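PDB 6NXI: FAD:protein FMN transferase from Vibrio cholerae, which probably transfers the FMN moiety of FAD to a threonine hydroxyl of target flavoproteins in a magnesium-dependent reaction that releases AMP. Local coordinates for residues Gly12-Gly16 against Thr17-Ile21; Gly28-Ser32 against Lys33-Thr37; Thr79-Lys82 against Glu83-Leu87; Val151-Ser154 against Thr155-Lys158; Glu306-Ser309 against Ser310-Pro314. All blocks are in the same frame, centred on the assembly; numbering follows the deposited sequence.

How the contacts relate
Contact 4 is fully buried at the FAD and magnesium site, and contact 3 backs onto it: Val80, Glu83 and Ala84 meet Ile156, so the two are in direct packing contact. Contact 1, partly buried, reaches the same FAD through Met15 and Gly16 and touches contact 4 where Met15 meets Lys158. Contact 2 lies at the surface, starting the helix that covers contact 1, and joins it through Gln36 and Tyr19. Contact 5 stands apart, on the other outermost strand of contact 1's sheet. Contact 1 has backbone pairs and a Tyr19-Gly12 CH-pi contact, contact 2 a carboxylate cap, contact 3 a salt bridge, contact 4 ligand and metal bonds, and contact 5 a weak lysine bond.

Contact 1 (Gly12-Gly16 against Thr17-Ile21); sequences GPTMG and TTYNI. With FAD (flavin-adenine dinucleotide), chain B.
Gly12-Gly16 and Thr17-Ile21 form a tight antiparallel hairpin, with Gly12-Tyr19 and Thr14-Thr17 as hydrogen-bonded pairs, Pro13-Thr18 as the non-hydrogen-bonded pair between them, and a type I' turn from Thr14 to Thr17 closing the end. Tyr19 N donates to Gly12 O at 2.8 Å, and nearer the turn Thr17 N reaches Thr14 O over the same distance. With CG placed between the backbone N and the carbonyl carbon (chi1 67°), the Tyr19 ring folds back across the neighbouring strand and lays one face against Gly12. The glycine N sits 3.3 Å above the ring plane, over its centre, and its CA makes a CH-pi contact 3.9 Å from the centroid. Thr17 turns its methyl CG2 to the carbonyl of Thr14, 3.3 Å from the oxygen. At the turn, Met15 and Gly16 lie over one face of the isoalloxazine: Met15 O stands 3.1 Å above FAD N10, while Met15 CB is 3.7 Å from C5X and its extended chain runs on over the dimethylbenzene ring. The strand of Thr17-Ile21 pairs on its other edge with strand 177-181, leaving strand 7-14 outermost. Helix 32-50 packs against the hairpin, giving Asp40 to Tyr19 OH and Asn47 to Thr14 OG1, and Met15 slots between that helix and Lys158 of helix 157-171.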
# COMPACT_ATOMS: atom_id res chain seq x y z
N GLY A 12 -0.74 1.95 -18.34
CA GLY A 12 -0.14 0.66 -18.67
C GLY A 12 -0.20 -0.31 -17.51
O GLY A 12 -0.74 -0.01 -16.46
N PRO A 13 0.38 -1.51 -17.70
CA PRO A 13 0.32 -2.57 -16.72
C PRO A 13 1.52 -2.53 -15.78
O PRO A 13 2.64 -2.30 -16.19
CB PRO A 13 0.44 -3.84 -17.61
CG PRO A 13 1.37 -3.41 -18.73
CD PRO A 13 1.09 -1.93 -18.93
N THR A 14 1.24 -2.79 -14.51
CA THR A 14 2.28 -3.02 -13.47
C THR A 14 1.65 -3.72 -12.27
O THR A 14 0.53 -3.40 -11.92
CB THR A 14 3.00 -1.71 -13.09
OG1 THR A 14 4.26 -2.02 -12.48
CG2 THR A 14 2.20 -0.83 -12.16
N MET A 15 2.46 -4.54 -11.60
CA MET A 15 2.17 -5.10 -10.26
C MET A 15 0.80 -5.79 -10.23
O MET A 15 0.12 -5.70 -9.18
CB MET A 15 2.19 -3.99 -9.23
CG MET A 15 3.53 -3.23 -9.20
SD MET A 15 3.54 -1.94 -7.97
CE MET A 15 4.90 -0.95 -8.55
N GLY A 16 0.41 -6.42 -11.33
CA GLY A 16 -0.85 -7.20 -11.36
C GLY A 16 -2.03 -6.28 -11.56
O GLY A 16 -3.18 -6.73 -11.44
N THR A 17 -1.76 -5.00 -11.79
CA THR A 17 -2.85 -3.99 -11.92
C THR A 17 -2.49 -3.07 -13.10
O THR A 17 -1.69 -3.47 -13.97
CB THR A 17 -3.17 -3.30 -10.58
OG1 THR A 17 -4.27 -2.36 -10.66
CG2 THR A 17 -1.99 -2.60 -9.94
N THR A 18 -2.97 -1.84 -13.03
CA THR A 18 -2.70 -0.82 -14.06
C THR A 18 -2.34 0.48 -13.36
O THR A 18 -2.74 0.76 -12.19
CB THR A 18 -3.89 -0.58 -15.01
OG1 THR A 18 -4.91 -0.08 -14.14
CG2 THR A 18 -4.27 -1.80 -15.81
N TYR A 19 -1.50 1.25 -14.03
CA TYR A 19 -1.22 2.63 -13.62
C TYR A 19 -1.93 3.60 -14.57
O TYR A 19 -2.24 3.29 -15.74
CB TYR A 19 0.28 2.93 -13.61
CG TYR A 19 0.98 2.94 -14.95
CD1 TYR A 19 1.73 1.86 -15.37
CD2 TYR A 19 0.98 4.08 -15.74
CE1 TYR A 19 2.40 1.88 -16.58
CE2 TYR A 19 1.62 4.10 -16.97
CZ TYR A 19 2.33 2.99 -17.39
OH TYR A 19 3.00 3.03 -18.58
N ASN A 20 -2.18 4.77 -14.02
CA ASN A 20 -2.80 5.91 -14.73
C ASN A 20 -2.05 7.15 -14.29
O ASN A 20 -2.03 7.46 -13.12
CB ASN A 20 -4.28 6.06 -14.48
CG ASN A 20 -5.07 4.95 -15.11
OD1 ASN A 20 -5.21 4.88 -16.34
ND2 ASN A 20 -5.60 4.08 -14.24
N ILE A 21 -1.39 7.80 -15.24
CA ILE A 21 -0.64 9.03 -14.94
C ILE A 21 -1.29 10.13 -15.77
O ILE A 21 -1.44 9.95 -16.98
CB ILE A 21 0.84 8.81 -15.20
CG1 ILE A 21 1.36 7.75 -14.22
CG2 ILE A 21 1.59 10.15 -15.13
CD1 ILE A 21 2.58 7.08 -14.66
PA FAD B . -3.05 -3.22 0.84
O1A FAD B . -4.31 -3.11 1.62
O2A FAD B . -2.23 -2.02 0.58
O5B FAD B . -2.10 -4.33 1.51
C5B FAD B . -2.64 -5.67 1.50
C4B FAD B . -1.60 -6.67 1.02
O4B FAD B . -0.43 -6.69 1.88
C3B FAD B . -2.15 -8.09 1.02
O3B FAD B . -2.70 -8.40 -0.27
C2B FAD B . -0.92 -8.94 1.38
O2B FAD B . -0.12 -9.19 0.25
C1B FAD B . -0.19 -8.02 2.35
N9A FAD B . -0.60 -8.07 3.73
C8A FAD B . -1.77 -8.62 4.28
N7A FAD B . -1.86 -8.37 5.57
C5A FAD B . -0.71 -7.68 5.91
C6A FAD B . -0.25 -7.19 7.14
N6A FAD B . -0.94 -7.24 8.29
N1A FAD B . 0.92 -6.51 7.11
C2A FAD B . 1.60 -6.44 5.95
N3A FAD B . 1.26 -6.86 4.73
C4A FAD B . 0.07 -7.50 4.79
N1 FAD B . -0.37 -9.34 -8.04
C2 FAD B . -0.43 -10.30 -9.03
O2 FAD B . -1.48 -10.97 -9.18
N3 FAD B . 0.61 -10.53 -9.87
C4 FAD B . 1.79 -9.85 -9.78
O4 FAD B . 2.72 -10.10 -10.54
C4X FAD B . 1.91 -8.85 -8.76
N5 FAD B . 3.04 -8.19 -8.64
C5X FAD B . 3.13 -7.24 -7.64
C6 FAD B . 4.34 -6.54 -7.48
C7 FAD B . 4.52 -5.57 -6.51
C7M FAD B . 5.85 -4.85 -6.40
C8 FAD B . 3.44 -5.28 -5.65
C8M FAD B . 3.57 -4.25 -4.56
C9 FAD B . 2.23 -5.97 -5.80
C9A FAD B . 2.05 -6.95 -6.78
N10 FAD B . 0.87 -7.69 -6.94
C10 FAD B . 0.75 -8.65 -7.92
C1' FAD B . -0.31 -7.37 -6.11
C2' FAD B . -0.25 -7.89 -4.72
O2' FAD B . -0.24 -9.32 -4.72
C3' FAD B . -1.49 -7.41 -3.95
O3' FAD B . -2.70 -7.91 -4.49
C4' FAD B . -1.68 -5.91 -3.93
O4' FAD B . -0.41 -5.29 -3.78
C5' FAD B . -2.68 -5.48 -2.88
O5' FAD B . -2.64 -4.03 -2.79
P FAD B . -3.77 -3.27 -1.99
O1P FAD B . -5.10 -3.79 -2.31
O2P FAD B . -3.37 -1.83 -2.16
O3P FAD B . -3.42 -3.85 -0.55

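Contact 2 (Gly28-Ser32 against Lys33-Thr37); sequences GIADS and KTLQT
Lys33, the first residue after Ser32, touches Asp31 through its CB, 3.4 Å from OD1, before its chain bends away. A water bridges the same pair, accepting from Lys33 N and donating to Asp31 OD1, so a backbone N-H of the first helical turn is served indirectly by the aspartate. Thr34 is gripped twice by the carboxylate. Its N donates to Asp31 OD1 at 3.1 Å from well above the carboxylate plane, and its OG1 donates to Asp31 OD2 at 2.6 Å on the syn side, 27° out of that plane. The Asp31 and Thr34 side chains cross at about a right angle. Both bonds depend on the chi1 of Asp31 (58°), which tucks CG in over its own backbone and swings the carboxylate across the start of the helix. Leu35 follows with N bonded to Asp31 O at 3.2 Å, in the carbonyl plane, and with its CD2 branch 4.1 Å from Ala30 CB. The other branch, CD1, lies beside Ala30 O at 3.7 Å; Gln172, Ile174 and Tyr23 cover this leucine further. Gln36 N donates to Ser32 O at 2.8 Å, and its NE2 reaches Tyr19 OH on strand 17-24. The whole is a helix N-cap by Asp31, with the residue just before the cap, Ala30, meeting Leu35 in the positions of a hydrophobic staple.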
# COMPACT_ATOMS: atom_id res chain seq x y z
N GLY A 28 8.75 22.90 -23.08
CA GLY A 28 10.13 22.42 -22.86
C GLY A 28 10.21 21.05 -22.20
O GLY A 28 11.32 20.63 -21.84
N ILE A 29 9.10 20.36 -21.99
CA ILE A 29 9.20 19.00 -21.37
C ILE A 29 9.26 17.93 -22.45
O ILE A 29 8.83 18.17 -23.59
CB ILE A 29 8.06 18.77 -20.37
CG1 ILE A 29 6.70 18.63 -21.05
CG2 ILE A 29 8.04 19.83 -19.29
CD1 ILE A 29 5.63 18.15 -20.09
N ALA A 30 9.80 16.77 -22.10
CA ALA A 30 9.84 15.57 -22.95
C ALA A 30 8.44 15.26 -23.49
O ALA A 30 7.42 15.51 -22.79
CB ALA A 30 10.43 14.43 -22.19
N ASP A 31 8.42 14.67 -24.67
CA ASP A 31 7.20 14.11 -25.30
C ASP A 31 6.71 12.94 -24.44
O ASP A 31 7.52 12.30 -23.72
CB ASP A 31 7.51 13.66 -26.73
CG ASP A 31 8.62 12.62 -26.74
OD1 ASP A 31 8.31 11.47 -27.02
OD2 ASP A 31 9.80 12.99 -26.43
N SER A 32 5.44 12.60 -24.59
CA SER A 32 4.75 11.55 -23.79
C SER A 32 5.41 10.18 -24.01
O SER A 32 5.52 9.39 -23.04
CB SER A 32 3.29 11.51 -24.12
OG SER A 32 3.08 11.18 -25.48
N LYS A 33 5.90 9.89 -25.22
CA LYS A 33 6.52 8.58 -25.48
C LYS A 33 7.78 8.45 -24.63
O LYS A 33 8.00 7.40 -24.07
CB LYS A 33 6.91 8.37 -26.95
CG LYS A 33 7.18 6.91 -27.29
CD LYS A 33 7.24 6.62 -28.78
CE LYS A 33 8.63 6.73 -29.38
NZ LYS A 33 9.53 5.63 -28.93
N THR A 34 8.62 9.47 -24.63
CA THR A 34 9.88 9.48 -23.84
C THR A 34 9.53 9.23 -22.37
O THR A 34 10.18 8.40 -21.71
CB THR A 34 10.61 10.81 -23.99
OG1 THR A 34 10.97 10.92 -25.37
CG2 THR A 34 11.85 10.90 -23.11
N LEU A 35 8.55 9.96 -21.86
CA LEU A 35 8.17 9.84 -20.43
C LEU A 35 7.65 8.44 -20.16
O LEU A 35 8.00 7.87 -19.10
CB LEU A 35 7.09 10.87 -20.09
CG LEU A 35 7.53 12.32 -20.16
CD1 LEU A 35 6.31 13.24 -20.08
CD2 LEU A 35 8.52 12.66 -19.07
N GLN A 36 6.76 7.89 -20.99
CA GLN A 36 6.17 6.57 -20.68
C GLN A 36 7.24 5.49 -20.71
O GLN A 36 7.20 4.55 -19.93
CB GLN A 36 5.07 6.19 -21.66
CG GLN A 36 4.28 4.97 -21.22
CD GLN A 36 2.88 4.95 -21.79
OE1 GLN A 36 2.66 5.44 -22.89
NE2 GLN A 36 1.96 4.32 -21.09
N THR A 37 8.19 5.65 -21.62
CA THR A 37 9.28 4.66 -21.74
C THR A 37 10.05 4.59 -20.41
O THR A 37 10.35 3.47 -19.94
CB THR A 37 10.17 4.99 -22.93
OG1 THR A 37 9.46 4.84 -24.17
CG2 THR A 37 11.36 4.05 -22.95
O HOH W 1 5.23 11.28 -27.88

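Contact 3 (Thr79-Lys82 against Glu83-Leu87); sequences TVVK and EAIRL. With EDO (1,2-ethanediol), chain E.
Thr79-Lys82 and Glu83-Leu87 are joined first by four successive i to i+4 backbone hydrogen bonds. Glu83 N donates to Thr79 O at 3.1 Å, and the bonds from Ala84, Ile85 and Arg86 to Val80, Val81 and Lys82 continue the series. Apolar contact is made by Val81 and Ile85, one turn apart: CG1 of Val81 lies 4.1 Å from CD1 of Ile85, and Ile85 CG1 rests at 3.4 Å on the carbonyl oxygen of Val81. A chi1 of 175° points CG1 of Val81 away from its own N and brings that branch up beside the isoleucine tip. Both side chains also meet Ile137 of strand 135-138. Charge is carried by Glu83 and Arg86, which form a side-on, two-nitrogen salt bridge. Arg86 NE donates to Glu83 OE1 at 2.9 Å almost straight, and NH2 reaches OE2 over an equal span. Each oxygen is met on its syn side and lies nearly in the guanidinium plane, but the nitrogens stand out of the carboxylate plane, by 35° at OE1. A bend at chi2 (68°) turns the carboxylate toward the arginine. Thr267 provides OE2 with a second partner. At the adjacent edge of the guanidinium, NH1 and the shared NH2 of Arg86 donate to the two hydroxyls of an ethanediol, probably from the crystallisation liquor, the NH2-O2 bond being 2.8 Å. An i to i+3 salt bridge and an i to i+4 apolar pair thus sit on one alpha-helix lying between strand 135-138 and helix 265-278.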
# COMPACT_ATOMS: atom_id res chain seq x y z
N THR A 79 15.23 0.83 1.38
CA THR A 79 14.39 1.97 1.79
C THR A 79 13.00 1.44 2.14
O THR A 79 12.44 1.87 3.16
CB THR A 79 14.37 3.05 0.71
OG1 THR A 79 15.74 3.47 0.57
CG2 THR A 79 13.46 4.20 1.08
N VAL A 80 12.43 0.57 1.30
CA VAL A 80 11.05 0.07 1.51
C VAL A 80 11.00 -0.86 2.71
O VAL A 80 10.12 -0.72 3.56
CB VAL A 80 10.54 -0.60 0.22
CG1 VAL A 80 9.20 -1.27 0.48
CG2 VAL A 80 10.48 0.43 -0.91
N VAL A 81 12.00 -1.72 2.89
CA VAL A 81 11.98 -2.62 4.07
C VAL A 81 12.17 -1.81 5.36
O VAL A 81 11.49 -2.07 6.35
CB VAL A 81 12.99 -3.78 3.94
CG1 VAL A 81 13.01 -4.60 5.22
CG2 VAL A 81 12.62 -4.67 2.77
N LYS A 82 13.03 -0.80 5.34
CA LYS A 82 13.23 0.05 6.53
C LYS A 82 11.91 0.73 6.93
O LYS A 82 11.61 0.79 8.14
CB LYS A 82 14.30 1.09 6.26
CG LYS A 82 14.73 1.87 7.48
CD LYS A 82 15.96 2.73 7.21
CE LYS A 82 17.08 2.00 6.50
NZ LYS A 82 17.88 1.11 7.40
N GLU A 83 11.18 1.21 5.94
CA GLU A 83 9.89 1.90 6.16
C GLU A 83 8.91 0.86 6.69
O GLU A 83 8.22 1.14 7.64
CB GLU A 83 9.41 2.60 4.90
CG GLU A 83 8.14 3.38 5.14
CD GLU A 83 8.24 4.61 6.05
OE1 GLU A 83 9.34 4.87 6.66
OE2 GLU A 83 7.17 5.27 6.19
N ALA A 84 8.93 -0.34 6.16
CA ALA A 84 8.03 -1.40 6.65
C ALA A 84 8.27 -1.69 8.15
O ALA A 84 7.28 -1.97 8.93
CB ALA A 84 8.17 -2.67 5.84
N ILE A 85 9.54 -1.76 8.52
CA ILE A 85 9.92 -2.00 9.94
C ILE A 85 9.49 -0.81 10.79
O ILE A 85 8.92 -1.05 11.87
CB ILE A 85 11.40 -2.36 10.05
CG1 ILE A 85 11.65 -3.70 9.38
CG2 ILE A 85 11.81 -2.37 11.52
CD1 ILE A 85 13.09 -4.04 9.27
N ARG A 86 9.73 0.42 10.32
CA ARG A 86 9.35 1.62 11.09
C ARG A 86 7.84 1.60 11.32
O ARG A 86 7.39 1.91 12.46
CB ARG A 86 9.74 2.90 10.36
CG ARG A 86 9.53 4.13 11.21
CD ARG A 86 9.79 5.39 10.43
NE ARG A 86 8.82 5.75 9.40
CZ ARG A 86 7.76 6.51 9.61
NH1 ARG A 86 7.53 6.97 10.82
NH2 ARG A 86 6.93 6.80 8.63
N LEU A 87 7.07 1.26 10.28
CA LEU A 87 5.61 1.32 10.40
C LEU A 87 5.10 0.14 11.21
O LEU A 87 4.05 0.25 11.86
CB LEU A 87 4.98 1.36 9.00
CG LEU A 87 5.25 2.62 8.19
CD1 LEU A 87 4.59 2.53 6.83
CD2 LEU A 87 4.79 3.86 8.92
C1 EDO E . 4.11 9.37 11.29
O1 EDO E . 5.36 8.98 11.83
C2 EDO E . 3.71 8.64 10.09
O2 EDO E . 4.77 8.46 9.20

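Contact 4 (Val151-Ser154 against Thr155-Lys158); sequences VDLS and TIAK. With MG (magnesium ion), chain C; FAD (flavin-adenine dinucleotide), chain B.
Leu153 and the start of helix 157-171 are tied by two backbone hydrogen bonds to one oxygen: Ala157 N donates to Leu153 O at 2.9 Å, nearly straight, and Ile156 N comes at 3.0 Å from above the carbonyl plane. Before them Asp152 forms an Asx turn, its OD1 accepting from both Ser154 N and Ser154 OG, the hydroxyl using the syn lone pair. That double grip fixes the carboxylate so that its other oxygen, OD2, can take the ribose hydroxyl O2B of FAD at 2.7 Å. This turn leading into a helix forms part of the FAD pocket of this ApbE-family enzyme, in which backbone atoms take a large share: Ser154 O accepts from FAD O4', and Thr155 O binds magnesium at 2.3 Å. Thr155 OG1 donates to FAD O5B at 3.0 Å and also lies near the metal, at a long 2.6 Å from the magnesium. FAD O2A, Asp269 and Thr273 are further ligands of the magnesium. In one of two modelled conformers, Lys158 NZ reaches FAD O2P at 2.9 Å, an interaction that is less certain. Apolar packing closes the other side, where Leu153 CB lies 4.0 Å from Ile156 CG2 and, with Ile156, leans on Val80 of helix 75-90.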
# COMPACT_ATOMS: atom_id res chain seq x y z
N VAL A 151 8.98 -12.58 3.11
CA VAL A 151 8.61 -11.14 3.20
C VAL A 151 7.77 -10.83 1.97
O VAL A 151 8.14 -11.22 0.85
CB VAL A 151 9.87 -10.25 3.26
CG1 VAL A 151 9.51 -8.80 3.17
CG2 VAL A 151 10.69 -10.52 4.52
N ASP A 152 6.67 -10.13 2.20
CA ASP A 152 5.69 -9.69 1.20
C ASP A 152 5.61 -8.16 1.28
O ASP A 152 5.32 -7.65 2.38
CB ASP A 152 4.36 -10.32 1.57
CG ASP A 152 3.20 -9.91 0.69
OD1 ASP A 152 3.37 -9.11 -0.20
OD2 ASP A 152 2.11 -10.48 0.93
N LEU A 153 5.98 -7.44 0.22
CA LEU A 153 5.91 -5.98 0.25
C LEU A 153 4.69 -5.49 -0.54
O LEU A 153 4.66 -4.31 -0.87
CB LEU A 153 7.21 -5.37 -0.28
CG LEU A 153 8.45 -5.81 0.51
CD1 LEU A 153 9.72 -5.27 -0.14
CD2 LEU A 153 8.33 -5.37 1.95
N SER A 154 3.67 -6.32 -0.69
CA SER A 154 2.45 -5.94 -1.46
C SER A 154 1.78 -4.70 -0.89
O SER A 154 1.06 -3.99 -1.63
CB SER A 154 1.48 -7.12 -1.46
OG SER A 154 2.01 -8.15 -2.28
N THR A 155 1.97 -4.45 0.41
CA THR A 155 1.22 -3.44 1.16
C THR A 155 1.89 -2.10 0.99
O THR A 155 1.34 -1.14 1.52
CB THR A 155 1.09 -3.80 2.63
OG1 THR A 155 0.01 -3.08 3.19
CG2 THR A 155 2.32 -3.55 3.45
N ILE A 156 3.09 -2.06 0.41
CA ILE A 156 3.91 -0.82 0.55
C ILE A 156 4.63 -0.53 -0.75
O ILE A 156 4.94 0.68 -1.03
CB ILE A 156 4.83 -0.94 1.77
CG1 ILE A 156 5.58 0.37 2.08
CG2 ILE A 156 5.74 -2.16 1.64
CD1 ILE A 156 6.33 0.32 3.44
N ALA A 157 5.08 -1.55 -1.47
CA ALA A 157 5.89 -1.27 -2.68
C ALA A 157 5.03 -0.64 -3.79
O ALA A 157 5.65 0.01 -4.69
CB ALA A 157 6.58 -2.51 -3.13
N LYS A 158 3.70 -0.71 -3.77
CA LYS A 158 2.87 0.04 -4.74
C LYS A 158 3.05 1.56 -4.50
O LYS A 158 3.28 2.29 -5.46
CB LYS A 158 1.41 -0.39 -4.62
CG LYS A 158 0.58 -0.33 -5.88
CD LYS A 158 -0.62 -1.29 -5.77
CE LYS A 158 -1.62 -0.77 -4.78
NZ LYS A 158 -2.97 -1.33 -4.99
MG MG C . -0.89 -0.82 2.14
PA FAD B . -3.05 -3.22 0.84
O1A FAD B . -4.31 -3.11 1.62
O2A FAD B . -2.23 -2.02 0.58
O5B FAD B . -2.10 -4.33 1.51
C5B FAD B . -2.64 -5.67 1.50
C4B FAD B . -1.60 -6.67 1.02
O4B FAD B . -0.43 -6.69 1.88
C3B FAD B . -2.15 -8.09 1.02
O3B FAD B . -2.70 -8.40 -0.27
C2B FAD B . -0.92 -8.94 1.38
O2B FAD B . -0.12 -9.19 0.25
C1B FAD B . -0.19 -8.02 2.35
N9A FAD B . -0.60 -8.07 3.73
C8A FAD B . -1.77 -8.62 4.28
N7A FAD B . -1.86 -8.37 5.57
C5A FAD B . -0.71 -7.68 5.91
C6A FAD B . -0.25 -7.19 7.14
N6A FAD B . -0.94 -7.24 8.29
N1A FAD B . 0.92 -6.51 7.11
C2A FAD B . 1.60 -6.44 5.95
N3A FAD B . 1.26 -6.86 4.73
C4A FAD B . 0.07 -7.50 4.79
N1 FAD B . -0.37 -9.34 -8.04
C2 FAD B . -0.43 -10.30 -9.03
O2 FAD B . -1.48 -10.97 -9.18
N3 FAD B . 0.61 -10.53 -9.87
C4 FAD B . 1.79 -9.85 -9.78
O4 FAD B . 2.72 -10.10 -10.54
C4X FAD B . 1.91 -8.85 -8.76
N5 FAD B . 3.04 -8.19 -8.64
C5X FAD B . 3.13 -7.24 -7.64
C6 FAD B . 4.34 -6.54 -7.48
C7 FAD B . 4.52 -5.57 -6.51
C7M FAD B . 5.85 -4.85 -6.40
C8 FAD B . 3.44 -5.28 -5.65
C8M FAD B . 3.57 -4.25 -4.56
C9 FAD B . 2.23 -5.97 -5.80
C9A FAD B . 2.05 -6.95 -6.78
N10 FAD B . 0.87 -7.69 -6.94
C10 FAD B . 0.75 -8.65 -7.92
C1' FAD B . -0.31 -7.37 -6.11
C2' FAD B . -0.25 -7.89 -4.72
O2' FAD B . -0.24 -9.32 -4.72
C3' FAD B . -1.49 -7.41 -3.95
O3' FAD B . -2.70 -7.91 -4.49
C4' FAD B . -1.68 -5.91 -3.93
O4' FAD B . -0.41 -5.29 -3.78
C5' FAD B . -2.68 -5.48 -2.88
O5' FAD B . -2.64 -4.03 -2.79
P FAD B . -3.77 -3.27 -1.99
O1P FAD B . -5.10 -3.79 -2.31
O2P FAD B . -3.37 -1.83 -2.16
O3P FAD B . -3.42 -3.85 -0.55
O HOH W 2 2.84 -6.50 2.36

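Contact 5 (Glu306-Ser309 against Ser310-Pro314); sequences EYAS and SSFKP
Ala308 meets Phe312 and Lys313 at the point where the outermost strand 304-308 of the large antiparallel sheet leaves the sheet through a turn with helical backbone angles but without the regular helical bonds, which runs into a short 3-10 segment. The two larger side chains approach the alanine methyl differently. Phe312 extends its ring to the side opposite its own amide nitrogen (chi1 -164°), and CD2 lies 4.1 Å from Ala308 CB, the methyl standing obliquely to the ring; Leu295 and Pro293 pack on the same phenyl group. Lys313 instead doubles back along the turn. Its chain bends at chi2 (-53°) and then extends, so that CD passes 3.9 Å from Ala308 CB and the ammonium reaches the strand's last carbonyl, NZ to Ala308 O at 3.2 Å, a weak hydrogen bond. On the way its aliphatic part covers the carbonyl of Ser309, with CG 3.4 Å from the oxygen. The Ser309 hydroxyl OG is hydrogen-bonded to Ile292 O and Val294 N, beside the neighbouring strand, while the following Ser310 N is taken by Glu288 of helix 280-289. The Ser309 carbonyl accepts from two backbone donors of the turn, weakly from Lys313 N and at 3.0 Å from Phe312 N, the latter nitrogen standing 61° out of the carbonyl plane of Ser309 O.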
# COMPACT_ATOMS: atom_id res chain seq x y z
N GLU A 306 -18.09 7.33 10.21
CA GLU A 306 -16.74 7.78 9.84
C GLU A 306 -16.04 8.30 11.09
O GLU A 306 -16.66 8.98 11.91
CB GLU A 306 -16.73 8.94 8.85
CG GLU A 306 -17.90 8.93 7.90
CD GLU A 306 -17.74 9.93 6.77
OE1 GLU A 306 -17.10 10.99 6.99
OE2 GLU A 306 -18.27 9.65 5.69
N TYR A 307 -14.74 8.08 11.16
CA TYR A 307 -13.86 8.71 12.14
C TYR A 307 -12.77 9.41 11.35
O TYR A 307 -12.09 8.69 10.58
CB TYR A 307 -13.23 7.68 13.06
CG TYR A 307 -14.18 6.92 13.94
CD1 TYR A 307 -14.57 7.39 15.19
CD2 TYR A 307 -14.65 5.70 13.53
CE1 TYR A 307 -15.43 6.65 15.99
CE2 TYR A 307 -15.48 4.93 14.32
CZ TYR A 307 -15.87 5.42 15.55
OH TYR A 307 -16.72 4.62 16.26
N ALA A 308 -12.66 10.72 11.50
CA ALA A 308 -11.58 11.53 10.89
C ALA A 308 -10.64 11.97 12.00
O ALA A 308 -11.12 12.45 13.05
CB ALA A 308 -12.15 12.70 10.15
N SER A 309 -9.33 11.82 11.79
CA SER A 309 -8.33 12.34 12.74
C SER A 309 -8.36 13.88 12.71
O SER A 309 -8.84 14.45 11.71
CB SER A 309 -6.98 11.80 12.43
OG SER A 309 -6.49 12.28 11.19
N SER A 310 -7.79 14.52 13.72
CA SER A 310 -7.70 16.00 13.81
C SER A 310 -7.01 16.56 12.57
O SER A 310 -7.36 17.66 12.15
CB SER A 310 -6.98 16.40 15.06
OG SER A 310 -7.78 16.08 16.18
N SER A 311 -6.02 15.86 12.03
CA SER A 311 -5.24 16.39 10.89
C SER A 311 -5.96 16.13 9.56
O SER A 311 -5.52 16.70 8.55
CB SER A 311 -3.84 15.89 10.95
OG SER A 311 -3.84 14.49 10.81
N PHE A 312 -7.02 15.31 9.53
CA PHE A 312 -7.86 15.05 8.33
C PHE A 312 -9.06 16.01 8.23
O PHE A 312 -9.59 16.19 7.12
CB PHE A 312 -8.47 13.64 8.34
CG PHE A 312 -9.00 13.21 6.99
CD1 PHE A 312 -8.20 12.54 6.08
CD2 PHE A 312 -10.31 13.50 6.62
CE1 PHE A 312 -8.69 12.17 4.83
CE2 PHE A 312 -10.79 13.12 5.37
CZ PHE A 312 -9.99 12.47 4.48
N LYS A 313 -9.50 16.57 9.36
CA LYS A 313 -10.72 17.43 9.42
C LYS A 313 -10.73 18.41 8.25
O LYS A 313 -11.69 18.42 7.49
CB LYS A 313 -10.81 18.15 10.78
CG LYS A 313 -10.79 17.25 12.01
CD LYS A 313 -11.81 16.12 12.01
CE LYS A 313 -12.11 15.61 13.41
NZ LYS A 313 -13.30 14.72 13.43
N PRO A 314 -9.66 19.22 8.03
CA PRO A 314 -9.68 20.26 7.00
C PRO A 314 -10.24 19.82 5.64
O PRO A 314 -11.01 20.55 5.04
CB PRO A 314 -8.19 20.62 6.84
CG PRO A 314 -7.59 20.33 8.19
CD PRO A 314 -8.36 19.15 8.72